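Side-chain contacts in uncharacterized protein BAD_0989 (Bifidobacterium adolescentis ATCC 15703, PDB 3CYM), which is uncharacterised but probably binds nucleic acids and acts as a 3'-5' exonuclease of the ribonuclease D type: residues 128-133 against 140-145; 193-198 against 380-385. All blocks are in the same frame, centred on the assembly; numbering follows the deposited sequence.

From the N terminus, contact 1 comes first: residues 128-133 leave helix 121-127 and pack on 140-145, which takes in the last turn of helix 135-143 and the residues after it, closing a short loop between two consecutive helices within the exonuclease domain. The chain then runs through helix 176-190 into helix 193-207, where contact 2 opens. Its loop spans 181 intervening residues, including the HRDC family region, before 380-385 returns to Trp195. The two loops follow one another along the chain and neither encloses the other. In space they adjoin, with centres about 16 Å apart and Gly129 CA 4.0 Å from Pro383 CD, where the C-terminal domain packs beside the turn after helix 121-127.

Contact 1 (128-133 against 140-145); sequences LGLKRF and EHFLGL
Leu130 straddles the neighbouring rings of His141 and Phe142, packing the loop between helices 121-127 and 135-143 against the second of them in the RNase H-like exonuclease domain. One methyl, CD2, sits over the imidazole face in a CH-pi contact, 3.7 Å from the ring centroid and only 13° off its normal. The other, CD1, approaches Phe142 obliquely, 3.6 Å from CE1. Leu128 adds a second apolar contact, its CD2 lying 3.7 Å from Phe142 CZ, so that two leucine methyls reach the outer end of the phenyl ring, at CE1 and CZ, both obliquely.

With CG anti to the backbone N (chi1 -175°), His141 reaches out from helix 135-143 and presents its face to Leu130. Behind this layer, Leu130 also touches Ala125 and Val138, while Leu128 packs on Leu187 of helix 176-190. Between the two leucines, Gly129 ends helix 121-127 in a Schellman motif, its positive phi (97°) turning the chain. On the side of helix 135-143, the imidazole stands edge-on over the phenyl ring, with His141 ND1 3.3 Å above the plane of Phe142 and over its centre.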
# COMPACT_ATOMS: atom_id res chain seq x y z
N LEU A 128 20.26 3.92 1.88
CA LEU A 128 21.50 3.66 1.14
C LEU A 128 21.63 4.49 -0.14
O LEU A 128 22.70 4.55 -0.74
CB LEU A 128 21.58 2.17 0.78
CG LEU A 128 22.52 1.24 1.55
CD1 LEU A 128 22.94 1.82 2.89
CD2 LEU A 128 21.87 -0.13 1.73
N GLY A 129 20.53 5.08 -0.57
CA GLY A 129 20.54 5.97 -1.71
C GLY A 129 20.13 5.33 -3.02
O GLY A 129 20.28 5.94 -4.07
N LEU A 130 19.61 4.10 -2.95
CA LEU A 130 19.13 3.42 -4.17
C LEU A 130 17.89 4.07 -4.75
O LEU A 130 16.79 4.03 -4.19
CB LEU A 130 18.90 1.92 -3.98
CG LEU A 130 20.07 0.95 -3.83
CD1 LEU A 130 19.64 -0.38 -4.43
CD2 LEU A 130 21.34 1.44 -4.50
N LYS A 131 18.13 4.69 -5.90
CA LYS A 131 17.17 5.44 -6.69
C LYS A 131 16.00 4.63 -7.28
O LYS A 131 14.88 5.13 -7.40
CB LYS A 131 17.95 6.16 -7.79
CG LYS A 131 19.44 5.69 -7.92
CD LYS A 131 19.62 4.34 -8.65
CE LYS A 131 21.07 3.88 -8.64
NZ LYS A 131 21.61 3.64 -7.26
N ARG A 132 16.28 3.39 -7.68
CA ARG A 132 15.23 2.44 -8.05
C ARG A 132 15.24 1.33 -7.02
O ARG A 132 16.21 0.57 -6.91
CB ARG A 132 15.44 1.89 -9.46
CG ARG A 132 15.07 2.87 -10.57
CD ARG A 132 15.41 2.36 -11.97
NE ARG A 132 16.85 2.28 -12.21
CZ ARG A 132 17.55 1.15 -12.16
NH1 ARG A 132 16.95 -0.00 -11.90
NH2 ARG A 132 18.86 1.17 -12.38
N PHE A 133 14.15 1.26 -6.27
CA PHE A 133 14.12 0.50 -5.02
C PHE A 133 13.01 -0.54 -4.97
O PHE A 133 12.54 -0.91 -3.89
CB PHE A 133 14.02 1.46 -3.82
CG PHE A 133 12.97 2.53 -3.98
CD1 PHE A 133 13.31 3.81 -4.39
CD2 PHE A 133 11.63 2.26 -3.68
CE1 PHE A 133 12.34 4.82 -4.52
CE2 PHE A 133 10.65 3.25 -3.81
CZ PHE A 133 11.01 4.53 -4.22
N GLU A 140 19.28 -7.24 -7.66
CA GLU A 140 20.30 -7.19 -8.73
C GLU A 140 21.51 -6.37 -8.29
O GLU A 140 22.66 -6.73 -8.58
CB GLU A 140 19.72 -6.63 -10.03
CG GLU A 140 20.59 -6.91 -11.24
CD GLU A 140 19.98 -6.45 -12.56
OE1 GLU A 140 20.55 -5.54 -13.19
OE2 GLU A 140 18.94 -7.00 -12.97
N HIS A 141 21.25 -5.27 -7.57
CA HIS A 141 22.30 -4.40 -7.06
C HIS A 141 23.20 -5.13 -6.05
O HIS A 141 24.41 -5.06 -6.15
CB HIS A 141 21.70 -3.14 -6.44
CG HIS A 141 22.71 -2.14 -5.98
ND1 HIS A 141 23.20 -2.11 -4.69
CD2 HIS A 141 23.32 -1.12 -6.63
CE1 HIS A 141 24.07 -1.12 -4.57
NE2 HIS A 141 24.15 -0.50 -5.74
N PHE A 142 22.59 -5.87 -5.13
CA PHE A 142 23.33 -6.44 -4.00
C PHE A 142 23.77 -7.90 -4.18
O PHE A 142 24.77 -8.31 -3.58
CB PHE A 142 22.51 -6.29 -2.72
CG PHE A 142 22.38 -4.87 -2.24
CD1 PHE A 142 21.27 -4.10 -2.58
CD2 PHE A 142 23.37 -4.30 -1.45
CE1 PHE A 142 21.14 -2.79 -2.15
CE2 PHE A 142 23.25 -2.98 -1.01
CZ PHE A 142 22.14 -2.23 -1.36
N LEU A 143 23.03 -8.66 -4.98
CA LEU A 143 23.28 -10.10 -5.11
C LEU A 143 23.67 -10.48 -6.54
O LEU A 143 24.15 -11.58 -6.78
CB LEU A 143 22.07 -10.92 -4.62
CG LEU A 143 21.47 -10.57 -3.25
CD1 LEU A 143 20.26 -11.43 -2.92
CD2 LEU A 143 22.51 -10.64 -2.11
N GLY A 144 23.48 -9.55 -7.48
CA GLY A 144 23.76 -9.82 -8.89
C GLY A 144 22.81 -10.85 -9.47
O GLY A 144 23.18 -11.63 -10.35
N LEU A 145 21.58 -10.88 -8.95
CA LEU A 145 20.57 -11.83 -9.40
C LEU A 145 19.29 -11.13 -9.85
O LEU A 145 18.77 -10.26 -9.16
CB LEU A 145 20.26 -12.86 -8.32
CG LEU A 145 21.36 -13.83 -7.88
CD1 LEU A 145 20.87 -14.64 -6.70
CD2 LEU A 145 21.80 -14.75 -9.01

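Contact 2 (193-198 against 380-385); sequences MEWAQE and TRTPVE
Trp195 points the six-membered end of its indole at Thr380 and Thr382, making an edge-on contact between helix 193-207 and the turn between helices 360-380 and 384-387 of the HRDC-like C-terminal domain. Thr382 OG1 and Thr380 CB lie near the indole plane, and the edge rather than a face receives them. Thr382 OG1 lies 3.5 Å from Trp195 CZ3, whereas at the adjoining corner Thr380 contributes its CB, 4.0 Å from Trp195 CH2. A chi1 of -69° sets the indole anti to its own carbonyl carbon and carries it across to the turn. Elsewhere the indole stacks on Trp419 and touches Leu127 and Leu423, so it bridges the exonuclease side and the C-terminal helices.

The two threonines are tied to each other beyond this edge. Thr380 OG1 also bonds to the carbonyl O of Ile376 in the last turn of helix 360-380. Lys192, just before helix 193-207, donates from NZ to Thr380 O and more weakly to Thr382 OG1, adding a polar link across the same junction. Arg381 makes the tight turn between the threonines, its positive phi (53°) closing helix 360-380 in a Schellman motif; Pro383 then takes the N-cap position of helix 384-387. Replacing Thr382 with a valine would probably set an apolar methyl against the lysine amine and leave Thr380 OG1 without a donor, for it is Thr382 OG1 that donates a hydrogen bond to Thr380 OG1, at 2.8 Å.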
# COMPACT_ATOMS: atom_id res chain seq x y z
N MET A 193 23.12 2.41 10.12
CA MET A 193 22.47 1.25 10.74
C MET A 193 21.46 1.63 11.84
O MET A 193 20.39 1.03 11.91
CB MET A 193 23.50 0.21 11.23
CG MET A 193 22.96 -1.21 11.54
SD MET A 193 22.10 -2.19 10.25
CE MET A 193 20.41 -2.06 10.82
N GLU A 194 21.77 2.63 12.66
CA GLU A 194 20.80 3.06 13.68
C GLU A 194 19.64 3.88 13.09
O GLU A 194 18.54 3.88 13.65
CB GLU A 194 21.44 3.74 14.91
CG GLU A 194 22.57 4.73 14.65
CD GLU A 194 23.94 4.07 14.61
OE1 GLU A 194 24.76 4.44 13.74
OE2 GLU A 194 24.20 3.18 15.46
N TRP A 195 19.90 4.55 11.97
CA TRP A 195 18.85 5.24 11.22
C TRP A 195 17.89 4.18 10.71
O TRP A 195 16.68 4.31 10.88
CB TRP A 195 19.43 5.95 10.00
CG TRP A 195 20.31 7.14 10.24
CD1 TRP A 195 20.84 7.57 11.42
CD2 TRP A 195 20.79 8.03 9.23
NE1 TRP A 195 21.61 8.69 11.22
CE2 TRP A 195 21.59 8.99 9.88
CE3 TRP A 195 20.61 8.12 7.84
CZ2 TRP A 195 22.22 10.03 9.18
CZ3 TRP A 195 21.23 9.15 7.15
CH2 TRP A 195 22.03 10.09 7.82
N ALA A 196 18.46 3.15 10.08
CA ALA A 196 17.71 1.98 9.60
C ALA A 196 16.84 1.37 10.69
O ALA A 196 15.62 1.28 10.53
CB ALA A 196 18.65 0.95 9.01
N GLN A 197 17.46 1.00 11.81
CA GLN A 197 16.74 0.43 12.95
C GLN A 197 15.54 1.27 13.42
O GLN A 197 14.45 0.72 13.62
CB GLN A 197 17.70 0.12 14.10
CG GLN A 197 17.14 -0.82 15.17
CD GLN A 197 16.41 -2.02 14.57
OE1 GLN A 197 16.97 -2.77 13.77
NE2 GLN A 197 15.15 -2.20 14.96
N GLU A 198 15.73 2.59 13.56
CA GLU A 198 14.65 3.53 13.93
C GLU A 198 13.51 3.57 12.89
O GLU A 198 12.34 3.75 13.25
CB GLU A 198 15.19 4.95 14.10
CG GLU A 198 15.95 5.21 15.39
CD GLU A 198 16.21 6.69 15.64
OE1 GLU A 198 17.28 7.02 16.18
OE2 GLU A 198 15.34 7.53 15.30
N THR A 380 25.10 13.64 3.26
CA THR A 380 24.93 12.29 3.80
C THR A 380 24.58 11.25 2.73
O THR A 380 24.51 10.06 3.04
CB THR A 380 23.86 12.24 4.92
OG1 THR A 380 22.56 12.46 4.35
CG2 THR A 380 24.14 13.30 6.01
N ARG A 381 24.37 11.70 1.49
CA ARG A 381 23.97 10.84 0.36
C ARG A 381 22.71 10.00 0.67
O ARG A 381 22.69 8.77 0.51
CB ARG A 381 25.15 10.00 -0.16
CG ARG A 381 25.80 10.60 -1.39
CD ARG A 381 27.32 10.47 -1.35
NE ARG A 381 27.93 11.60 -0.63
CZ ARG A 381 28.28 12.76 -1.20
NH1 ARG A 381 28.82 13.72 -0.45
NH2 ARG A 381 28.09 12.96 -2.50
N THR A 382 21.68 10.70 1.11
CA THR A 382 20.39 10.14 1.46
C THR A 382 19.38 10.94 0.63
O THR A 382 19.53 12.15 0.52
CB THR A 382 20.11 10.35 2.96
OG1 THR A 382 21.28 10.01 3.72
CG2 THR A 382 18.95 9.49 3.44
N PRO A 383 18.40 10.28 -0.02
CA PRO A 383 17.35 11.02 -0.72
C PRO A 383 16.65 12.02 0.19
O PRO A 383 16.39 11.72 1.36
CB PRO A 383 16.38 9.92 -1.17
CG PRO A 383 17.21 8.71 -1.28
CD PRO A 383 18.22 8.83 -0.18
N VAL A 384 16.40 13.22 -0.33
CA VAL A 384 15.87 14.34 0.47
C VAL A 384 14.52 14.01 1.15
O VAL A 384 14.27 14.43 2.28
CB VAL A 384 15.86 15.67 -0.35
CG1 VAL A 384 14.99 15.56 -1.59
CG2 VAL A 384 15.46 16.86 0.51
N GLU A 385 13.70 13.21 0.47
CA GLU A 385 12.41 12.81 1.02
C GLU A 385 12.55 11.79 2.15
O GLU A 385 11.66 11.68 2.98
CB GLU A 385 11.44 12.32 -0.06
CG GLU A 385 11.65 10.90 -0.59
CD GLU A 385 10.62 10.51 -1.67
OE1 GLU A 385 9.72 11.33 -1.96
OE2 GLU A 385 10.72 9.40 -2.22